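Local atomic coordinates of esterase (uncultured bacterium pCosCE1, PDB entry 7ATL), a protein that hydrolyses carboxylic esters as a family VIII carboxylesterase of beta-lactamase-like fold and also shows promiscuous acyltransferase activity. Residues His196-Ala199 with Gln200-Leu204; Leu161-Glu164 with Pro165-Phe169. All blocks are in the same frame, centred on the assembly; numbering follows the deposited sequence.

Both contacts are local, formed where the chain turns back on itself, and they hold different elements: interaction 1 closes the C-terminal end of helix 190-199, whereas interaction 2 folds a loop between helices 149-157 and 174-186. Their centres lie 33 Å apart and their nearest atoms about 21 Å apart, so they do not touch. Interaction 1 is partly buried, with Val-198 and Ala-199 inside and its polar side chains outside; interaction 2 is a surface contact in which Leu-161 is the buried residue. The chemistry follows: both have a backbone turn bond, but the loop adds a serine hydroxyl and a water, while the helix end adds more aliphatic packing.

Interaction 1 (His196-Ala199 with Gln200-Leu204); sequences HWVA and QPLGL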
ATOM      1  N   HIS A 196      -0.786 -17.827   6.555  1.00 30.98           N
ATOM      2  CA  HIS A 196      -0.192 -18.363   7.810  1.00 34.67           C
ATOM      3  C   HIS A 196       0.314 -17.240   8.717  1.00 32.27           C
ATOM      4  O   HIS A 196       0.075 -17.351   9.929  1.00 38.24           O
ATOM      5  CB  HIS A 196       0.907 -19.392   7.520  1.00 37.06           C
ATOM      6  CG  HIS A 196       0.384 -20.623   6.867  1.00 41.15           C
ATOM      7  ND1 HIS A 196       1.189 -21.471   6.137  1.00 44.63           N
ATOM      8  CD2 HIS A 196      -0.866 -21.136   6.807  1.00 41.93           C
ATOM      9  CE1 HIS A 196       0.466 -22.467   5.668  1.00 44.35           C
ATOM     10  NE2 HIS A 196      -0.797 -22.286   6.073  1.00 44.66           N
ATOM     11  N   TRP A 197       0.932 -16.189   8.176  1.00 31.55           N
ATOM     12  CA  TRP A 197       1.657 -15.174   8.997  1.00 29.38           C
ATOM     13  C   TRP A 197       0.782 -13.969   9.308  1.00 26.90           C
ATOM     14  O   TRP A 197       1.068 -13.320  10.305  1.00 27.52           O
ATOM     15  CB  TRP A 197       2.981 -14.767   8.348  1.00 28.34           C
ATOM     16  CG  TRP A 197       3.986 -15.854   8.501  1.00 26.25           C
ATOM     17  CD1 TRP A 197       4.115 -16.950   7.713  1.00 27.73           C
ATOM     18  CD2 TRP A 197       4.932 -16.006   9.564  1.00 26.94           C
ATOM     19  NE1 TRP A 197       5.134 -17.736   8.168  1.00 30.51           N
ATOM     20  CE2 TRP A 197       5.638 -17.194   9.318  1.00 28.00           C
ATOM     21  CE3 TRP A 197       5.282 -15.236  10.674  1.00 30.31           C
ATOM     22  CZ2 TRP A 197       6.645 -17.653  10.156  1.00 26.80           C
ATOM     23  CZ3 TRP A 197       6.300 -15.668  11.495  1.00 30.76           C
ATOM     24  CH2 TRP A 197       6.973 -16.864  11.230  1.00 30.55           C
ATOM     25  N   VAL A 198      -0.256 -13.702   8.522  1.00 28.07           N
ATOM     26  CA  VAL A 198      -1.109 -12.501   8.749  1.00 29.12           C
ATOM     27  C   VAL A 198      -2.591 -12.889   8.823  1.00 29.86           C
ATOM     28  O   VAL A 198      -3.189 -12.650   9.881  1.00 32.05           O
ATOM     29  CB  VAL A 198      -0.805 -11.411   7.703  1.00 28.70           C
ATOM     30  CG1 VAL A 198      -1.676 -10.173   7.877  1.00 28.42           C
ATOM     31  CG2 VAL A 198       0.667 -11.022   7.755  1.00 27.94           C
ATOM     32  N   ALA A 199      -3.184 -13.440   7.768  1.00 30.99           N
ATOM     33  CA  ALA A 199      -4.659 -13.555   7.657  1.00 32.31           C
ATOM     34  C   ALA A 199      -5.242 -14.352   8.840  1.00 32.92           C
ATOM     35  O   ALA A 199      -6.263 -13.914   9.428  1.00 31.49           O
ATOM     36  CB  ALA A 199      -5.025 -14.193   6.343  1.00 32.28           C
ATOM     37  N   GLN A 200      -4.652 -15.501   9.158  1.00 33.58           N
ATOM     38  CA  GLN A 200      -5.164 -16.398  10.228  1.00 39.79           C
ATOM     39  C   GLN A 200      -4.947 -15.745  11.589  1.00 37.63           C
ATOM     40  O   GLN A 200      -5.914 -15.533  12.301  1.00 41.22           O
ATOM     41  CB  GLN A 200      -4.593 -17.814  10.105  1.00 40.83           C
ATOM     42  CG  GLN A 200      -5.228 -18.579   8.942  1.00 47.49           C
ATOM     43  CD  GLN A 200      -4.853 -20.041   8.902  1.00 51.00           C
ATOM     44  OE1 GLN A 200      -5.715 -20.905   8.967  1.00 60.84           O
ATOM     45  NE2 GLN A 200      -3.564 -20.334   8.827  1.00 49.70           N
ATOM     46  N   PRO A 201      -3.713 -15.375  11.987  1.00 36.63           N
ATOM     47  CA  PRO A 201      -3.492 -14.682  13.259  1.00 36.03           C
ATOM     48  C   PRO A 201      -4.386 -13.465  13.531  1.00 36.16           C
ATOM     49  O   PRO A 201      -4.816 -13.322  14.660  1.00 37.12           O
ATOM     50  CB  PRO A 201      -2.040 -14.213  13.137  1.00 39.53           C
ATOM     51  CG  PRO A 201      -1.388 -15.288  12.283  1.00 40.66           C
ATOM     52  CD  PRO A 201      -2.456 -15.685  11.288  1.00 38.89           C
ATOM     53  N   LEU A 202      -4.637 -12.630  12.518  1.00 35.54           N
ATOM     54  CA  LEU A 202      -5.426 -11.374  12.645  1.00 37.88           C
ATOM     55  C   LEU A 202      -6.922 -11.650  12.421  1.00 38.39           C
ATOM     56  O   LEU A 202      -7.704 -10.680  12.531  1.00 36.62           O
ATOM     57  CB  LEU A 202      -4.907 -10.330  11.640  1.00 42.00           C
ATOM     58  CG  LEU A 202      -3.620  -9.583  12.016  1.00 43.02           C
ATOM     59  CD1 LEU A 202      -3.371  -8.392  11.092  1.00 42.81           C
ATOM     60  CD2 LEU A 202      -3.680  -9.096  13.451  1.00 43.82           C
ATOM     61  N   GLY A 203      -7.298 -12.894  12.082  1.00 35.89           N
ATOM     62  CA  GLY A 203      -8.689 -13.303  11.800  1.00 35.69           C
ATOM     63  C   GLY A 203      -9.310 -12.592  10.597  1.00 36.78           C
ATOM     64  O   GLY A 203     -10.544 -12.437  10.569  1.00 36.30           O
ATOM     65  N   LEU A 204      -8.519 -12.216   9.594  1.00 36.69           N
ATOM     66  CA  LEU A 204      -9.021 -11.461   8.412  1.00 37.04           C
ATOM     67  C   LEU A 204     -10.054 -12.324   7.678  1.00 34.82           C
ATOM     68  O   LEU A 204      -9.845 -13.531   7.589  1.00 32.65           O
ATOM     69  CB  LEU A 204      -7.841 -11.110   7.494  1.00 38.00           C
ATOM     70  CG  LEU A 204      -6.711 -10.263   8.101  1.00 36.70           C
ATOM     71  CD1 LEU A 204      -5.733  -9.845   7.022  1.00 36.85           C
ATOM     72  CD2 LEU A 204      -7.235  -9.036   8.824  1.00 35.70           C
TER
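His-196 and Gln-200 run alongside each other and point the same way, four residues apart in the chain. The amide nitrogen NE2 of Gln-200 comes to the edge of the imidazole, near its plane, 3.5 Å from CD2 of His-196. Ring and amide planes are 33° apart, so the two flat groups are neither stacked nor perpendicular. The imidazole's polar tie lies on another side, where ND1 bonds to Glu-188.

On the apolar side, Val-198 and Leu-202 also lie side by side, with CG1 of Val-198 4.0 Å from CD1 of Leu-202. That branch stands anti to the backbone N (chi1 179°), which brings it within packing distance of two leucines, for CD1 of Leu-204, whose side chain crosses the valine obliquely, is 4.2 Å from the same CG1. Leu-204 further packs its CB 4.3 Å from the CB of Ala-199.

The backbone ends the helix in a Schellman motif. Leu-204 N donates to Ala-199 O at 2.8 Å, and Gly-203 N bonds to Gln-200 O, closing a type I turn. Gly-203, with phi 62°, is the C-prime residue. A further backbone bond, spanning four residues, runs from Leu-202 N to Val-198 O (3.0 Å). Pro-201 has no N-H to give; its CD instead sits 3.3 Å from His-196 O.

Helix 67-80 receives Trp-197 on Met-78, Val-198 on Ala-74 and Leu-204 on Tyr-70, while Arg-77 bonds to Trp-197 O. Leu-202 and Leu-204 also reach helix 271-283, so the capped end of helix 190-199 packs against both helices.

Interaction 2 (Leu161-Glu164 with Pro165-Phe169); sequences LLAE and PGSEF
The hydroxyl OG of Ser-167 meets the flat peptide carbonyl of Glu-164 in its plane, on a lone pair of Glu-164 O, at 2.6 Å. Ser-167 N reaches the same oxygen at 2.9 Å from a position tilted 28° out of that plane, closing a type II turn over Pro-165 and Gly-166. The serine's chi1 of 53° sets OG between its own backbone N and carbonyl carbon, which lets hydroxyl and amide grip one acceptor. The other flat group, the Glu-168 carboxylate, takes a methyl on one face: CB of Ala-163 approaches OE2 of Glu-168 to 3.4 Å from well off the carboxylate plane, and lies 3.6 Å from OG of Ser-167. CG of Pro-165 comes within 4.4 Å of CD1 of Leu-161, and the proline ring continues onto Pro-107 and Ile-109.

A water accepts from Glu-168 N at 2.7 Å and lies 2.8 Å from Glu-164 O, linking the turn to the residue that follows it. Gly-166 supplies the positive phi (99°) that a type II turn favours. OE2 of Glu-168 is salt-bridged to Arg-170, which probably offsets its charge; its contact with the Ala-163 methyl is van der Waals only. The polar hold within this surface turn converges on one carbonyl oxygen.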
ATOM      1  N   LEU A 161      20.923  -0.888  -9.958  1.00 23.34           N
ATOM      2  CA  LEU A 161      20.495  -0.085  -8.798  1.00 23.59           C
ATOM      3  C   LEU A 161      20.772   1.383  -9.119  1.00 25.85           C
ATOM      4  O   LEU A 161      21.680   1.646  -9.922  1.00 31.47           O
ATOM      5  CB  LEU A 161      21.260  -0.526  -7.559  1.00 22.51           C
ATOM      6  CG  LEU A 161      21.016  -1.960  -7.111  1.00 23.02           C
ATOM      7  CD1 LEU A 161      22.015  -2.358  -6.037  1.00 23.04           C
ATOM      8  CD2 LEU A 161      19.586  -2.135  -6.617  1.00 22.82           C
ATOM      9  N   LEU A 162      20.043   2.300  -8.491  1.00 25.48           N
ATOM     10  CA  LEU A 162      20.192   3.750  -8.729  1.00 27.21           C
ATOM     11  C   LEU A 162      21.080   4.395  -7.667  1.00 26.04           C
ATOM     12  O   LEU A 162      21.457   5.539  -7.868  1.00 27.54           O
ATOM     13  CB  LEU A 162      18.797   4.373  -8.788  1.00 27.85           C
ATOM     14  CG  LEU A 162      18.125   4.114 -10.131  1.00 29.53           C
ATOM     15  CD1 LEU A 162      17.382   2.796 -10.133  1.00 30.61           C
ATOM     16  CD2 LEU A 162      17.218   5.253 -10.517  1.00 32.23           C
ATOM     17  N   ALA A 163      21.435   3.681  -6.611  1.00 26.25           N
ATOM     18  CA  ALA A 163      22.166   4.252  -5.462  1.00 28.77           C
ATOM     19  C   ALA A 163      22.581   3.148  -4.487  1.00 31.25           C
ATOM     20  O   ALA A 163      21.963   2.056  -4.518  1.00 29.48           O
ATOM     21  CB  ALA A 163      21.311   5.295  -4.792  1.00 28.63           C
ATOM     22  N   GLU A 164      23.614   3.419  -3.684  1.00 32.54           N
ATOM     23  CA  GLU A 164      24.059   2.513  -2.596  1.00 36.52           C
ATOM     24  C   GLU A 164      22.860   2.207  -1.709  1.00 32.64           C
ATOM     25  O   GLU A 164      22.185   3.131  -1.227  1.00 27.44           O
ATOM     26  CB  GLU A 164      25.159   3.142  -1.741  1.00 42.97           C
ATOM     27  CG  GLU A 164      26.538   2.569  -1.972  1.00 49.66           C
ATOM     28  CD  GLU A 164      27.554   3.448  -1.278  1.00 57.47           C
ATOM     29  OE1 GLU A 164      27.419   3.562  -0.044  1.00 65.93           O
ATOM     30  OE2 GLU A 164      28.422   4.077  -1.966  1.00 51.79           O
ATOM     31  N   PRO A 165      22.539   0.910  -1.507  1.00 30.81           N
ATOM     32  CA  PRO A 165      21.526   0.511  -0.526  1.00 31.33           C
ATOM     33  C   PRO A 165      21.745   1.307   0.765  1.00 31.34           C
ATOM     34  O   PRO A 165      22.849   1.357   1.198  1.00 30.35           O
ATOM     35  CB  PRO A 165      21.776  -0.990  -0.381  1.00 31.25           C
ATOM     36  CG  PRO A 165      22.203  -1.385  -1.793  1.00 32.25           C
ATOM     37  CD  PRO A 165      23.066  -0.231  -2.268  1.00 30.40           C
ATOM     38  N   GLY A 166      20.715   2.008   1.242  1.00 31.20           N
ATOM     39  CA  GLY A 166      20.746   2.769   2.499  1.00 29.75           C
ATOM     40  C   GLY A 166      20.985   4.244   2.278  1.00 31.07           C
ATOM     41  O   GLY A 166      20.833   4.973   3.239  1.00 31.77           O
ATOM     42  N   SER A 167      21.352   4.702   1.077  1.00 32.26           N
ATOM     43  CA  SER A 167      21.791   6.115   0.899  1.00 32.96           C
ATOM     44  C   SER A 167      20.584   7.031   0.649  1.00 31.14           C
ATOM     45  O   SER A 167      20.701   8.221   0.968  1.00 27.87           O
ATOM     46  CB  SER A 167      22.878   6.296  -0.149  1.00 34.61           C
ATOM     47  OG  SER A 167      22.511   5.716  -1.394  1.00 41.72           O
ATOM     48  N   GLU A 168      19.458   6.534   0.137  1.00 28.03           N
ATOM     49  CA  GLU A 168      18.333   7.446  -0.167  1.00 30.33           C
ATOM     50  C   GLU A 168      17.034   6.671  -0.357  1.00 27.75           C
ATOM     51  O   GLU A 168      17.052   5.493  -0.729  1.00 26.96           O
ATOM     52  CB  GLU A 168      18.654   8.302  -1.397  1.00 34.06           C
ATOM     53  CG  GLU A 168      18.382   7.599  -2.705  1.00 39.29           C
ATOM     54  CD  GLU A 168      18.836   8.310  -3.965  1.00 43.09           C
ATOM     55  OE1 GLU A 168      19.101   9.525  -3.898  1.00 48.00           O
ATOM     56  OE2 GLU A 168      18.913   7.637  -5.013  1.00 40.79           O
ATOM     57  N   PHE A 169      15.932   7.364  -0.139  1.00 26.59           N
ATOM     58  CA  PHE A 169      14.574   6.829  -0.350  1.00 27.14           C
ATOM     59  C   PHE A 169      14.204   6.981  -1.819  1.00 25.55           C
ATOM     60  O   PHE A 169      14.428   8.053  -2.376  1.00 25.53           O
ATOM     61  CB  PHE A 169      13.567   7.574   0.516  1.00 27.52           C
ATOM     62  CG  PHE A 169      12.136   7.161   0.303  1.00 28.31           C
ATOM     63  CD1 PHE A 169      11.589   6.112   1.020  1.00 28.20           C
ATOM     64  CD2 PHE A 169      11.316   7.878  -0.553  1.00 27.38           C
ATOM     65  CE1 PHE A 169      10.254   5.774   0.867  1.00 28.04           C
ATOM     66  CE2 PHE A 169       9.983   7.537  -0.703  1.00 27.32           C
ATOM     67  CZ  PHE A 169       9.461   6.476  -0.007  1.00 27.31           C
TER
HETATM   68  O   HOH W   1      19.667   4.407  -1.512  1.00 24.73           O